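Local coordinates for protein cellobiose 2-epimerase (Spirochaeta thermophila DSM 6192, PDB 5ZIG) that probably catalyses the reversible epimerisation of cellobiose to 4-O-beta-D-glucopyranosyl-D-mannose, acting on disaccharides as a member of the N-acylglucosamine 2-epimerase family, at residues A[88-91]-A[92-96]; A[123-126]-A[127-131]; A[152-156]-A[157-161]; A[187-191]-A[192-196]; A[255-258]-A[259-263]. One frame throughout, in Å; residues are numbered along the deposited sequence.

Contact 1: residues A[88-91]-A[92-96]; sequences RFLT and HALYD
Ala93 presses its methyl squarely onto the ring of Phe89: CB stands 3.8 Å from the Phe89 ring centroid, only 11° off the ring normal, a CH-pi contact over one face. The phenyl group gets there because its CG lies anti to the backbone N (chi1 -164°), which carries the ring forward along the helix to the residue four places on. Leu94 meets the same ring differently. Its CD1 comes to 4.1 Å from Phe89 CD2 at a slant, and that same methyl lies 4.1 Å from Leu90 CD1, where the two leucine side chains cross at about a right angle. One branch of Leu94 thus joins an aromatic and an aliphatic neighbour.

A polar pair occupies another part of the turn. Thr91 OG1 approaches the imidazole edge of His92 in the ring plane, and a hydrogen bond of 3.1 Å links it to His92 ND1; the Thr91 hydroxyl also bonds to Tyr87 O, one turn back. Tyr95 sets its CB 3.3 Å from Thr91 O, while its hydroxyl bonds to Glu147 of helix 139-156.

The backbone explains the spacing. Phe89 O receives Ala93 N at 3.1 Å, from above the carbonyl plane, and more weakly Leu94 N at 3.3 Å. Leu90 and Leu94 also touch helix 57-73, tying this region to a neighbouring helix of the (alpha/alpha)6 barrel expected for the family. The arrangement is that of a helix widening into a pi-type turn as the chain runs toward a loop.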
# COMPACT_ATOMS: atom_id res chain seq x y z
N ARG A 88 -16.50 6.47 10.64
CA ARG A 88 -16.95 7.55 11.51
C ARG A 88 -15.78 8.31 12.11
O ARG A 88 -15.80 9.55 12.19
CB ARG A 88 -17.85 7.00 12.62
CG ARG A 88 -19.18 6.43 12.13
CD ARG A 88 -20.07 6.03 13.30
NE ARG A 88 -19.47 4.98 14.11
CZ ARG A 88 -19.74 3.68 13.97
NH1 ARG A 88 -20.61 3.28 13.06
NH2 ARG A 88 -19.14 2.79 14.75
N PHE A 89 -14.73 7.59 12.53
CA PHE A 89 -13.56 8.25 13.09
C PHE A 89 -12.78 9.01 12.03
O PHE A 89 -12.23 10.08 12.30
CB PHE A 89 -12.64 7.25 13.78
CG PHE A 89 -11.63 7.90 14.70
CD1 PHE A 89 -12.00 8.35 15.96
CD2 PHE A 89 -10.31 8.07 14.29
CE1 PHE A 89 -11.07 8.97 16.81
CE2 PHE A 89 -9.38 8.68 15.12
CZ PHE A 89 -9.77 9.15 16.39
N LEU A 90 -12.72 8.45 10.82
CA LEU A 90 -12.09 9.16 9.71
C LEU A 90 -12.81 10.46 9.40
O LEU A 90 -12.18 11.48 9.11
CB LEU A 90 -12.06 8.27 8.47
CG LEU A 90 -11.46 8.95 7.26
CD1 LEU A 90 -9.98 9.21 7.49
CD2 LEU A 90 -11.74 8.11 6.00
N THR A 91 -14.14 10.46 9.44
CA THR A 91 -14.86 11.60 8.94
C THR A 91 -15.30 12.58 10.01
O THR A 91 -15.73 13.68 9.66
CB THR A 91 -16.09 11.15 8.13
OG1 THR A 91 -16.94 10.34 8.94
CG2 THR A 91 -15.64 10.40 6.90
N HIS A 92 -15.19 12.22 11.30
CA HIS A 92 -15.53 13.11 12.39
C HIS A 92 -14.33 13.60 13.18
O HIS A 92 -14.43 14.61 13.87
CB HIS A 92 -16.49 12.42 13.38
CG HIS A 92 -17.83 12.11 12.81
ND1 HIS A 92 -18.00 11.41 11.63
CD2 HIS A 92 -19.08 12.38 13.27
CE1 HIS A 92 -19.29 11.28 11.38
NE2 HIS A 92 -19.96 11.86 12.36
N ALA A 93 -13.20 12.88 13.12
CA ALA A 93 -11.98 13.31 13.80
C ALA A 93 -10.90 13.74 12.82
O ALA A 93 -10.42 14.89 12.89
CB ALA A 93 -11.46 12.19 14.72
N LEU A 94 -10.51 12.88 11.87
CA LEU A 94 -9.41 13.22 10.97
C LEU A 94 -9.81 14.23 9.89
O LEU A 94 -8.94 14.91 9.33
CB LEU A 94 -8.85 11.93 10.35
CG LEU A 94 -8.11 11.09 11.40
CD1 LEU A 94 -8.20 9.58 11.11
CD2 LEU A 94 -6.63 11.53 11.56
N TYR A 95 -11.09 14.34 9.60
CA TYR A 95 -11.56 15.27 8.59
C TYR A 95 -11.49 16.72 9.09
O TYR A 95 -11.92 17.03 10.21
CB TYR A 95 -12.99 14.89 8.20
CG TYR A 95 -13.58 15.69 7.06
CD1 TYR A 95 -12.96 15.71 5.83
CD2 TYR A 95 -14.74 16.43 7.24
CE1 TYR A 95 -13.50 16.46 4.78
CE2 TYR A 95 -15.29 17.16 6.22
CZ TYR A 95 -14.68 17.17 4.98
OH TYR A 95 -15.24 17.91 3.97
N ASP A 96 -10.94 17.61 8.26
CA ASP A 96 -10.85 19.04 8.55
C ASP A 96 -12.12 19.68 8.01
O ASP A 96 -12.23 19.96 6.82
CB ASP A 96 -9.57 19.64 7.94
CG ASP A 96 -9.40 21.16 8.23
OD1 ASP A 96 -8.36 21.76 7.87
OD2 ASP A 96 -10.33 21.76 8.80

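Contact 2: residues A[123-126]-A[127-131]; sequences AFAV and YALAA. With EDO (1,2-ethanediol), chain E.
Phe124 and Tyr127 lie side by side and point the same way, with Phe124 CD1 4.0 Å from Tyr127 CD2. Neither ring stacks on the other; the approach is oblique, and each aromatic has a stacking partner farther out. Tyr127 stacks with Trp65 of helix 57-73, and Phe124 with His196 of helix 191-208. With CG anti to the backbone N (chi1 -174°), the phenol of Tyr127 reaches out from the helix, and its OH makes a 2.7 Å hydrogen bond with O2 of a bound 1,2-ethanediol, which sits at the ring edge, near its plane.

Elsewhere on the turn, Leu129 folds back over the backbone: its CD1 lies 3.2 Å from Ala125 O and 4.3 Å from Ala125 CB. Its side chain also packs against helices 77-94 and 139-156. Regular alpha-helical bonds set these positions, among them Tyr127 N to Ala123 O at 2.9 Å (170°) and Ala128 N to Phe124 O at 2.8 Å.

Without the phenol of Tyr127, as with an alanine here, the Trp65 ring would probably lose its stacking mate, a gap would open beside Phe124 and the diol would lose its hydroxyl partner.

The ethanediol probably comes from the crystallisation liquor, yet the chemistry is suggestive: a hydroxyl on the rim of an aromatic wall can bond to an alcohol while the rings provide apolar surface, a combination consistent with a pocket that accepts sugars.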
# COMPACT_ATOMS: atom_id res chain seq x y z
N ALA A 123 -4.35 10.71 -0.05
CA ALA A 123 -4.51 9.64 -1.04
C ALA A 123 -5.15 8.40 -0.42
O ALA A 123 -6.19 7.92 -0.88
CB ALA A 123 -3.16 9.25 -1.66
N PHE A 124 -4.53 7.87 0.64
CA PHE A 124 -5.08 6.69 1.31
C PHE A 124 -6.53 6.91 1.72
O PHE A 124 -7.33 5.97 1.66
CB PHE A 124 -4.23 6.31 2.53
CG PHE A 124 -3.27 5.20 2.26
CD1 PHE A 124 -3.70 3.88 2.22
CD2 PHE A 124 -1.94 5.48 1.97
CE1 PHE A 124 -2.80 2.83 1.92
CE2 PHE A 124 -1.04 4.45 1.66
CZ PHE A 124 -1.48 3.12 1.65
N ALA A 125 -6.90 8.13 2.12
CA ALA A 125 -8.30 8.38 2.46
C ALA A 125 -9.19 8.17 1.24
O ALA A 125 -10.26 7.57 1.34
CB ALA A 125 -8.47 9.81 3.02
N VAL A 126 -8.77 8.69 0.09
CA VAL A 126 -9.57 8.48 -1.12
C VAL A 126 -9.69 6.99 -1.40
O VAL A 126 -10.80 6.45 -1.52
CB VAL A 126 -8.95 9.25 -2.30
CG1 VAL A 126 -9.51 8.74 -3.66
CG2 VAL A 126 -9.18 10.76 -2.13
N TYR A 127 -8.55 6.29 -1.42
CA TYR A 127 -8.49 4.83 -1.59
C TYR A 127 -9.48 4.11 -0.68
O TYR A 127 -10.31 3.32 -1.14
CB TYR A 127 -7.05 4.37 -1.31
CG TYR A 127 -6.69 2.91 -1.56
CD1 TYR A 127 -6.89 2.31 -2.80
CD2 TYR A 127 -6.08 2.15 -0.55
CE1 TYR A 127 -6.51 0.93 -3.02
CE2 TYR A 127 -5.70 0.84 -0.76
CZ TYR A 127 -5.91 0.23 -1.99
OH TYR A 127 -5.54 -1.10 -2.15
N ALA A 128 -9.45 4.42 0.61
CA ALA A 128 -10.29 3.74 1.58
C ALA A 128 -11.75 4.16 1.50
O ALA A 128 -12.64 3.35 1.80
CB ALA A 128 -9.77 3.98 3.00
N LEU A 129 -12.03 5.42 1.16
CA LEU A 129 -13.42 5.86 1.07
C LEU A 129 -14.13 5.25 -0.12
O LEU A 129 -15.33 4.97 -0.05
CB LEU A 129 -13.49 7.39 0.98
CG LEU A 129 -13.28 8.15 2.29
CD1 LEU A 129 -12.67 9.52 1.99
CD2 LEU A 129 -14.59 8.30 3.04
N ALA A 130 -13.40 5.05 -1.22
CA ALA A 130 -13.97 4.36 -2.37
C ALA A 130 -14.30 2.91 -2.02
O ALA A 130 -15.38 2.42 -2.34
CB ALA A 130 -12.99 4.44 -3.54
N ALA A 131 -13.38 2.24 -1.31
CA ALA A 131 -13.66 0.88 -0.86
C ALA A 131 -14.88 0.84 0.05
O ALA A 131 -15.74 -0.03 -0.10
CB ALA A 131 -12.43 0.32 -0.15
C1 EDO E . -5.95 -3.52 -5.37
O1 EDO E . -7.05 -2.91 -4.68
C2 EDO E . -4.94 -2.46 -5.75
O2 EDO E . -5.07 -1.39 -4.81

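Contact 3: residues A[152-156]-A[157-161]; sequences LEDRG and RDRRH
Glu153 and Arg157 are joined through a water that gives a proton to Glu153 OE1 at 2.7 Å and accepts one from Arg157 NH1 at 2.9 Å. The charged groups themselves stay apart, Glu153 OE1 being 4.8 Å from Arg157 NH1, beyond a salt bridge; the two planes are turned 61° against each other. The other oxygen of the glutamate, OE2, is held by the hydroxyls of Tyr164 and Tyr201.

Arg157 CB rests 3.3 Å from Glu153 O. Farther out the chain bends twice, at chi2 (-75°) and again at chi3, which brings NH2 back to donate to Asp158 O at 3.2 Å, from above that carbonyl plane. An alanine in place of Arg157 is likely to leave the bridging water without the N-H it accepts, so that Glu153 OE1 loses its link to the loop, and Asp158 O without this donor. Arg159, modelled in two conformers, extends toward the same turn; in the conformer described, Arg157 CB lies over one guanidinium face, a placement to be treated as doubtful.

Gly156 suits the close turn, because a CB there would fall about 2.5 Å from Leu152 O.

Beyond it, Asp158 turns its OD2 to the following backbone, taking His161 N at 2.9 Å and, weakly, Arg160 N, while OD1 forms a salt bridge with Lys189. The whole is a helix that widens into a pi-type turn, followed by an Asx motif that shapes the loop leading toward strand 167-168.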
# COMPACT_ATOMS: atom_id res chain seq x y z
N LEU A 152 -6.48 17.32 -4.20
CA LEU A 152 -5.25 16.77 -4.76
C LEU A 152 -4.96 17.34 -6.15
O LEU A 152 -3.81 17.63 -6.48
CB LEU A 152 -5.35 15.24 -4.81
CG LEU A 152 -5.01 14.41 -3.57
CD1 LEU A 152 -5.41 15.10 -2.26
CD2 LEU A 152 -5.64 13.03 -3.67
N GLU A 153 -6.00 17.49 -6.98
CA GLU A 153 -5.77 18.04 -8.30
C GLU A 153 -5.67 19.56 -8.24
O GLU A 153 -4.74 20.15 -8.80
CB GLU A 153 -6.89 17.59 -9.26
CG GLU A 153 -7.00 16.07 -9.42
CD GLU A 153 -5.75 15.45 -10.00
OE1 GLU A 153 -5.38 15.80 -11.15
OE2 GLU A 153 -5.14 14.61 -9.29
N ASP A 154 -6.58 20.21 -7.52
CA ASP A 154 -6.61 21.67 -7.57
C ASP A 154 -5.46 22.30 -6.79
O ASP A 154 -4.82 23.24 -7.28
CB ASP A 154 -7.98 22.18 -7.09
CG ASP A 154 -9.14 21.66 -7.96
OD1 ASP A 154 -10.31 21.66 -7.50
OD2 ASP A 154 -8.89 21.21 -9.11
N ARG A 155 -5.17 21.80 -5.58
CA ARG A 155 -4.05 22.32 -4.80
C ARG A 155 -2.78 21.48 -4.91
O ARG A 155 -1.68 22.04 -4.86
CB ARG A 155 -4.42 22.45 -3.32
CG ARG A 155 -5.73 23.20 -3.02
CD ARG A 155 -5.68 24.66 -3.48
NE ARG A 155 -4.58 25.40 -2.87
CZ ARG A 155 -3.59 25.96 -3.55
NH1 ARG A 155 -3.57 25.88 -4.88
NH2 ARG A 155 -2.63 26.62 -2.92
N GLY A 156 -2.90 20.16 -5.07
CA GLY A 156 -1.72 19.31 -5.01
C GLY A 156 -0.89 19.29 -6.26
O GLY A 156 0.34 19.13 -6.19
N ARG A 157 -1.51 19.45 -7.43
CA ARG A 157 -0.79 19.28 -8.68
C ARG A 157 0.16 20.45 -8.93
O ARG A 157 -0.23 21.62 -8.86
CB ARG A 157 -1.75 19.14 -9.86
CG ARG A 157 -2.19 17.71 -10.14
CD ARG A 157 -1.10 16.85 -10.82
NE ARG A 157 -0.22 17.57 -11.74
CZ ARG A 157 -0.48 17.80 -13.02
NH1 ARG A 157 -1.61 17.38 -13.58
NH2 ARG A 157 0.40 18.46 -13.76
N ASP A 158 1.42 20.11 -9.22
CA ASP A 158 2.37 21.05 -9.78
C ASP A 158 2.08 21.10 -11.28
O ASP A 158 2.44 20.19 -12.01
CB ASP A 158 3.79 20.58 -9.48
CG ASP A 158 4.87 21.44 -10.13
OD1 ASP A 158 6.05 21.22 -9.78
OD2 ASP A 158 4.57 22.34 -10.96
N ARG A 159 1.40 22.17 -11.72
CA ARG A 159 1.01 22.27 -13.12
C ARG A 159 2.15 22.75 -14.01
O ARG A 159 2.02 22.67 -15.23
CB ARG A 159 -0.19 23.19 -13.26
CG ARG A 159 -1.37 22.81 -12.36
CD ARG A 159 -2.13 21.58 -12.89
NE ARG A 159 -3.44 21.45 -12.26
CZ ARG A 159 -4.23 20.39 -12.35
NH1 ARG A 159 -3.86 19.33 -13.05
NH2 ARG A 159 -5.40 20.38 -11.73
N ARG A 160 3.24 23.24 -13.43
CA ARG A 160 4.41 23.61 -14.22
C ARG A 160 5.24 22.39 -14.59
O ARG A 160 5.57 22.18 -15.77
CB ARG A 160 5.25 24.62 -13.45
CG ARG A 160 6.50 25.12 -14.14
CD ARG A 160 6.98 26.39 -13.45
NE ARG A 160 8.38 26.71 -13.72
CZ ARG A 160 9.28 27.00 -12.79
NH1 ARG A 160 8.94 27.01 -11.50
NH2 ARG A 160 10.53 27.29 -13.13
N HIS A 161 5.61 21.57 -13.60
CA HIS A 161 6.54 20.47 -13.80
C HIS A 161 5.90 19.09 -13.72
O HIS A 161 6.62 18.10 -13.89
CB HIS A 161 7.69 20.55 -12.80
CG HIS A 161 8.67 21.64 -13.11
ND1 HIS A 161 8.68 22.86 -12.45
CD2 HIS A 161 9.67 21.71 -14.02
CE1 HIS A 161 9.64 23.62 -12.94
NE2 HIS A 161 10.26 22.94 -13.89
O HOH W 1 -3.37 15.26 -12.81
O HOH W 2 -2.63 22.25 -9.52

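Contact 4: residues A[187-191]-A[192-196]; sequences APKTM and NTHLH
Thr190 O is held twice by His194: the ring nitrogen ND1 donates at 2.8 Å and the backbone N at 3.2 Å, the two arriving from opposite faces of the carbonyl plane. The ND1 bond is nearly straight (167°) and lies in the imidazole plane, so rotation of the ring is restrained, the more so because His194 NE2 bonds to Tyr164 N. Thr190 is also the N-cap of the helix. Its OG1, placed between the backbone N and the carbonyl carbon (chi1 69°), accepts from Thr193 N at 3.2 Å. Glu166 adds a second shell by bonding to both threonine hydroxyls, one with each carboxylate oxygen.

Apolar contacts are looser. Lys189 CB meets the edge of the His194 ring, 4.0 Å from CE1, and Met191 SD lies 4.5 Å from Leu195 CB, beside the next helical bond, Leu195 N to Met191 O at 2.8 Å.

The junction links an outermost strand of a three-stranded antiparallel sheet, 189-190, paired with 237-238, directly to helix 191-208. Met191, His194 and Leu195 pack on helix 211-228, Leu195 also meets helix 251-269, and Asn192 and Thr193 touch helix 119-136.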
# COMPACT_ATOMS: atom_id res chain seq x y z
N ALA A 187 13.19 17.16 0.27
CA ALA A 187 12.76 16.89 -1.10
C ALA A 187 11.33 17.38 -1.31
O ALA A 187 10.44 17.06 -0.50
CB ALA A 187 12.84 15.40 -1.40
N PRO A 188 11.06 18.18 -2.34
CA PRO A 188 9.67 18.62 -2.58
C PRO A 188 8.77 17.51 -3.12
O PRO A 188 7.55 17.62 -2.98
CB PRO A 188 9.83 19.77 -3.59
CG PRO A 188 11.30 20.16 -3.54
CD PRO A 188 12.00 18.86 -3.25
N LYS A 189 9.34 16.45 -3.71
CA LYS A 189 8.54 15.35 -4.23
C LYS A 189 9.17 14.00 -3.88
O LYS A 189 10.39 13.87 -3.78
CB LYS A 189 8.37 15.49 -5.75
CG LYS A 189 7.51 16.67 -6.17
CD LYS A 189 7.70 17.03 -7.64
CE LYS A 189 6.79 18.22 -8.01
NZ LYS A 189 6.96 18.67 -9.42
N THR A 190 8.31 12.98 -3.69
CA THR A 190 8.76 11.62 -3.38
C THR A 190 8.02 10.61 -4.27
O THR A 190 6.84 10.79 -4.58
CB THR A 190 8.57 11.27 -1.86
OG1 THR A 190 7.17 11.17 -1.54
CG2 THR A 190 9.21 12.32 -0.94
N MET A 191 8.74 9.55 -4.68
CA MET A 191 8.10 8.43 -5.38
C MET A 191 7.00 7.84 -4.53
O MET A 191 5.91 7.51 -5.02
CB MET A 191 9.17 7.38 -5.74
CG MET A 191 8.78 5.88 -6.00
SD MET A 191 8.17 4.92 -4.60
CE MET A 191 9.73 4.77 -3.68
N ASN A 192 7.24 7.77 -3.22
CA ASN A 192 6.33 7.09 -2.33
C ASN A 192 4.94 7.71 -2.39
O ASN A 192 3.93 7.01 -2.57
CB ASN A 192 6.91 7.14 -0.91
CG ASN A 192 6.09 6.37 0.06
OD1 ASN A 192 5.83 5.18 -0.13
ND2 ASN A 192 5.66 7.04 1.12
N THR A 193 4.87 9.04 -2.27
CA THR A 193 3.58 9.72 -2.35
C THR A 193 2.97 9.60 -3.75
O THR A 193 1.75 9.43 -3.89
CB THR A 193 3.76 11.18 -1.95
OG1 THR A 193 4.01 11.25 -0.54
CG2 THR A 193 2.51 11.96 -2.27
N HIS A 194 3.80 9.67 -4.78
CA HIS A 194 3.25 9.55 -6.13
C HIS A 194 2.65 8.17 -6.36
O HIS A 194 1.59 8.05 -6.99
CB HIS A 194 4.32 9.89 -7.17
CG HIS A 194 4.49 11.36 -7.36
ND1 HIS A 194 5.28 12.13 -6.53
CD2 HIS A 194 3.91 12.22 -8.23
CE1 HIS A 194 5.22 13.39 -6.91
NE2 HIS A 194 4.40 13.48 -7.94
N LEU A 195 3.30 7.12 -5.83
CA LEU A 195 2.80 5.77 -6.04
C LEU A 195 1.46 5.58 -5.37
O LEU A 195 0.56 4.93 -5.91
CB LEU A 195 3.80 4.73 -5.52
CG LEU A 195 3.38 3.25 -5.61
CD1 LEU A 195 3.37 2.87 -7.07
CD2 LEU A 195 4.32 2.31 -4.87
N HIS A 196 1.27 6.13 -4.18
CA HIS A 196 0.01 5.84 -3.52
C HIS A 196 -1.11 6.74 -4.01
O HIS A 196 -2.29 6.39 -3.84
CB HIS A 196 0.21 5.88 -2.00
CG HIS A 196 0.96 4.69 -1.51
ND1 HIS A 196 0.34 3.48 -1.25
CD2 HIS A 196 2.28 4.48 -1.29
CE1 HIS A 196 1.24 2.60 -0.86
NE2 HIS A 196 2.42 3.18 -0.88

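Contact 5: residues A[255-258]-A[259-263]; sequences IEAT and WLLTE
The helix here keeps its i to i+4 bonds from Glu256 O onward, with Leu260 N at 3.1 Å from Glu256 O and Leu261 N at 2.6 Å from Ala257 O. One residue earlier, Trp259 N stands 3.7 Å from Ile255 O, too far for the regular bond. Ile255 O is instead taken by the hydroxyl of Thr258, whose OG1 donates at 2.7 Å in the carbonyl plane, on a lone pair. Trp259 N makes a weak bond to Glu256 O.

Trp259 holds its CG in the crowded position between backbone N and carbonyl carbon (chi1 72°). This folds the indole back along the helix, so that Glu256 O lies over one ring face, 3.3 Å from Trp259 CD1. Its NE1 then points on to Glu320 of helix 315-332, which accepts a hydrogen bond. The helix, 251-269, is one of the inner helices of the (alpha/alpha)6 barrel expected for this family, and it packs against helices 191-208, 275-294, 315-332 and 384-402. A bound ethanediol, probably from the crystallisation liquor, lies about 4 Å from the tryptophan side chain.

Glu256 and Leu260 run side by side, CG to CD1 4.1 Å, the extended acid carrying its OE2 to a salt bridge with Arg388. Leu261 CD1 covers the methyl of Ala257 at 3.8 Å from CB. Farther along, Thr258 O is gripped twice by Thr262, through OG1 at 2.8 Å and through its backbone N, from opposite faces of the carbonyl; the same hydroxyl also meets Asn327 ND2.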
# COMPACT_ATOMS: atom_id res chain seq x y z
N ILE A 255 9.05 -3.64 -6.20
CA ILE A 255 8.14 -4.74 -6.51
C ILE A 255 6.70 -4.24 -6.41
O ILE A 255 5.89 -4.50 -7.31
CB ILE A 255 8.43 -5.99 -5.63
CG1 ILE A 255 7.61 -7.23 -6.06
CG2 ILE A 255 8.13 -5.83 -4.16
CD1 ILE A 255 7.82 -7.66 -7.45
N GLU A 256 6.38 -3.46 -5.37
CA GLU A 256 5.01 -2.94 -5.25
C GLU A 256 4.60 -2.17 -6.51
O GLU A 256 3.48 -2.33 -7.02
CB GLU A 256 4.89 -2.06 -4.01
CG GLU A 256 3.47 -1.91 -3.48
CD GLU A 256 3.36 -0.92 -2.33
OE1 GLU A 256 4.38 -0.31 -1.97
OE2 GLU A 256 2.25 -0.75 -1.79
N ALA A 257 5.50 -1.36 -7.06
CA ALA A 257 5.09 -0.51 -8.17
C ALA A 257 4.73 -1.34 -9.40
O ALA A 257 3.79 -0.99 -10.12
CB ALA A 257 6.16 0.52 -8.51
N THR A 258 5.44 -2.45 -9.63
CA THR A 258 5.18 -3.22 -10.84
C THR A 258 3.72 -3.66 -10.92
O THR A 258 3.09 -3.54 -11.97
CB THR A 258 6.10 -4.44 -10.93
OG1 THR A 258 5.80 -5.32 -9.85
CG2 THR A 258 7.56 -4.02 -10.87
N TRP A 259 3.15 -4.12 -9.80
CA TRP A 259 1.78 -4.57 -9.93
C TRP A 259 0.77 -3.44 -9.82
O TRP A 259 -0.24 -3.47 -10.52
CB TRP A 259 1.47 -5.71 -8.97
CG TRP A 259 1.35 -5.44 -7.51
CD1 TRP A 259 2.36 -5.44 -6.59
CD2 TRP A 259 0.14 -5.25 -6.78
NE1 TRP A 259 1.85 -5.23 -5.34
CE2 TRP A 259 0.48 -5.12 -5.43
CE3 TRP A 259 -1.22 -5.21 -7.14
CZ2 TRP A 259 -0.47 -4.90 -4.43
CZ3 TRP A 259 -2.16 -5.01 -6.16
CH2 TRP A 259 -1.78 -4.85 -4.81
N LEU A 260 1.02 -2.42 -8.96
CA LEU A 260 0.16 -1.23 -8.97
C LEU A 260 0.19 -0.54 -10.33
O LEU A 260 -0.84 -0.08 -10.82
CB LEU A 260 0.57 -0.25 -7.87
CG LEU A 260 0.06 -0.66 -6.48
CD1 LEU A 260 0.61 0.25 -5.41
CD2 LEU A 260 -1.46 -0.67 -6.49
N LEU A 261 1.37 -0.46 -10.95
CA LEU A 261 1.45 0.12 -12.28
C LEU A 261 0.65 -0.71 -13.28
O LEU A 261 -0.10 -0.17 -14.10
CB LEU A 261 2.91 0.23 -12.73
CG LEU A 261 3.73 1.48 -12.44
CD1 LEU A 261 3.68 1.89 -11.00
CD2 LEU A 261 5.16 1.23 -12.86
N THR A 262 0.79 -2.04 -13.20
CA THR A 262 0.01 -2.95 -14.03
C THR A 262 -1.49 -2.70 -13.88
O THR A 262 -2.20 -2.58 -14.88
CB THR A 262 0.35 -4.42 -13.70
OG1 THR A 262 1.69 -4.74 -14.13
CG2 THR A 262 -0.65 -5.35 -14.36
N GLU A 263 -1.98 -2.57 -12.63
CA GLU A 263 -3.41 -2.33 -12.44
C GLU A 263 -3.89 -1.10 -13.20
O GLU A 263 -4.93 -1.12 -13.87
CB GLU A 263 -3.74 -2.15 -10.97
CG GLU A 263 -5.21 -2.17 -10.69
CD GLU A 263 -5.55 -1.55 -9.35
OE1 GLU A 263 -4.70 -0.85 -8.76
OE2 GLU A 263 -6.67 -1.80 -8.88

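The five contacts follow one another along the chain. Contacts 2 and 5 lie on helices 119-136 and 251-269, and contact 4 spans strand 189-190 and the start of helix 191-208; their centres are 10 to 13 Å from that of the chain. Contacts 1 and 3, at the ends of helices 77-94 and 139-156, lie 21 to 22 Å out. This inner and outer layering fits an (alpha/alpha)6 barrel. Leu90 packs on Leu129, contact 2 touches contact 4, Leu195 reaches Ala257, and contact 3 meets contact 4 through a salt bridge. Contacts 1 and 5, centres 30 Å apart on opposite sides of the chain's centre, do not touch, but a run of touching contacts, 1 to 2 to 4 to 5, leads from one to the other.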